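Local atomic coordinates of beta-lactamase-like protein (Novosphingobium pentaromativorans US6-1, PDB entry 6AUF), a protein that probably hydrolyses beta-lactam antibiotics as a zinc-dependent metallo-beta-lactamase of the B3 type, holding two zinc ions in its active site. Residues Pro84-Leu87 with Ala88-Lys92. Numbering follows the deposited sequence.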
loop_
_atom_site.group_PDB
_atom_site.type_symbol
_atom_site.label_atom_id
_atom_site.label_comp_id
_atom_site.label_asym_id
_atom_site.label_seq_id
_atom_site.Cartn_x
_atom_site.Cartn_y
_atom_site.Cartn_z
ATOM N N PRO A 84 11.263 -2.429 -13.463
ATOM C CA PRO A 84 11.063 -3.352 -14.598
ATOM C C PRO A 84 10.205 -4.564 -14.262
ATOM O O PRO A 84 9.456 -5.042 -15.123
ATOM C CB PRO A 84 12.496 -3.764 -14.977
ATOM C CG PRO A 84 13.357 -2.650 -14.473
ATOM C CD PRO A 84 12.689 -2.166 -13.205
ATOM N N LEU A 85 10.289 -5.079 -13.036
ATOM C CA LEU A 85 9.478 -6.235 -12.674
ATOM C C LEU A 85 7.995 -5.949 -12.878
ATOM O O LEU A 85 7.284 -6.733 -13.518
ATOM C CB LEU A 85 9.761 -6.639 -11.228
ATOM C CG LEU A 85 11.049 -7.422 -10.965
ATOM C CD1 LEU A 85 12.249 -6.714 -11.556
ATOM C CD2 LEU A 85 11.232 -7.607 -9.472
ATOM N N VAL A 86 7.511 -4.817 -12.350
ATOM C CA VAL A 86 6.091 -4.504 -12.448
ATOM C C VAL A 86 5.749 -4.020 -13.843
ATOM O O VAL A 86 4.665 -4.308 -14.362
ATOM C CB VAL A 86 5.676 -3.471 -11.380
ATOM C CG1 VAL A 86 6.772 -2.440 -11.150
ATOM C CG2 VAL A 86 4.401 -2.772 -11.807
ATOM N N LEU A 87 6.649 -3.262 -14.468
ATOM C CA LEU A 87 6.444 -2.917 -15.869
ATOM C C LEU A 87 6.205 -4.165 -16.708
ATOM O O LEU A 87 5.408 -4.148 -17.652
ATOM C CB LEU A 87 7.648 -2.150 -16.408
ATOM C CG LEU A 87 7.979 -0.784 -15.827
ATOM C CD1 LEU A 87 9.434 -0.493 -16.141
ATOM C CD2 LEU A 87 7.071 0.276 -16.429
ATOM N N ALA A 88 6.895 -5.261 -16.384
ATOM C CA ALA A 88 6.687 -6.491 -17.139
ATOM C C ALA A 88 5.377 -7.158 -16.743
ATOM O O ALA A 88 4.677 -7.718 -17.598
ATOM C CB ALA A 88 7.867 -7.446 -16.941
ATOM N N ASN A 89 5.026 -7.100 -15.453
ATOM C CA ASN A 89 3.776 -7.709 -15.017
ATOM C C ASN A 89 2.581 -7.026 -15.663
ATOM O O ASN A 89 1.552 -7.667 -15.906
ATOM C CB ASN A 89 3.666 -7.674 -13.494
ATOM C CG ASN A 89 4.601 -8.662 -12.820
ATOM O OD1 ASN A 89 5.214 -9.495 -13.481
ATOM N ND2 ASN A 89 4.701 -8.583 -11.497
ATOM N N ILE A 90 2.706 -5.734 -15.961
ATOM C CA ILE A 90 1.660 -5.029 -16.695
ATOM C C ILE A 90 1.494 -5.632 -18.088
ATOM O O ILE A 90 0.415 -6.111 -18.458
ATOM C CB ILE A 90 1.986 -3.529 -16.770
ATOM C CG1 ILE A 90 2.150 -2.949 -15.365
ATOM C CG2 ILE A 90 0.914 -2.788 -17.543
ATOM C CD1 ILE A 90 1.021 -3.301 -14.434
ATOM N N ARG A 91 2.566 -5.613 -18.879
ATOM C CA ARG A 91 2.488 -6.113 -20.241
ATOM C C ARG A 91 2.056 -7.571 -20.252
ATOM O O ARG A 91 1.132 -7.954 -20.980
ATOM C CB ARG A 91 3.841 -5.932 -20.922
ATOM C CG ARG A 91 4.494 -4.605 -20.592
ATOM C CD ARG A 91 5.922 -4.537 -21.086
ATOM N NE ARG A 91 6.450 -3.180 -21.007
ATOM C CZ ARG A 91 6.180 -2.222 -21.889
ATOM N NH1 ARG A 91 5.383 -2.466 -22.925
ATOM N NH2 ARG A 91 6.706 -1.015 -21.734
ATOM N N LYS A 92 2.699 -8.397 -19.426
ATOM C CA LYS A 92 2.340 -9.805 -19.349
ATOM C C LYS A 92 0.851 -10.009 -19.108
ATOM O O LYS A 92 0.361 -11.123 -19.307
ATOM C CB LYS A 92 3.166 -10.486 -18.252
ATOM C CG LYS A 92 4.655 -10.588 -18.576
ATOM C CD LYS A 92 5.504 -10.402 -17.319
ATOM C CE LYS A 92 6.418 -11.590 -17.076
ATOM N NZ LYS A 92 5.674 -12.763 -16.534
#
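Helix 83-91, the crossover helix of a beta-alpha-beta unit, is held here by successive i to i+4 backbone bonds that run from A88, N89, I90 and R91 back to P84, L85, V86 and L87. A88 N lies 2.9 Å from P84 O and also makes a weak bond to L85 O. The main partner of L85 O is N89 N, at 3.0 Å. I90 N follows at 2.9 Å from V86 O, with an N-H...O angle of 153°. The fourth, R91 N to L87 O, is long at 3.4 Å and weak, though nearly straight (174°). The same carbonyl oxygen lies against the aliphatic part of the R91 side chain, which runs extended from CG to NE.

On the buried side, V86 CG2 meets I90 CG1 at 4.2 Å, one turn apart. I90 places CG1 beside its own backbone N (chi1 -57°), which brings that branch alongside V86 O. The helix connects parallel strands 72-75 and 100-104 of the metallo-beta-lactamase fold. V86 and L87 also touch L119 of helix 116-121, while I90 reaches V56 and F95. N89 is buried too, and its CG sits 3.4 Å from L85 O. Its amide nitrogen ND2 is satisfied outside the helix, mainly by a hydrogen bond to V56 O, with only a weak one to A44 O.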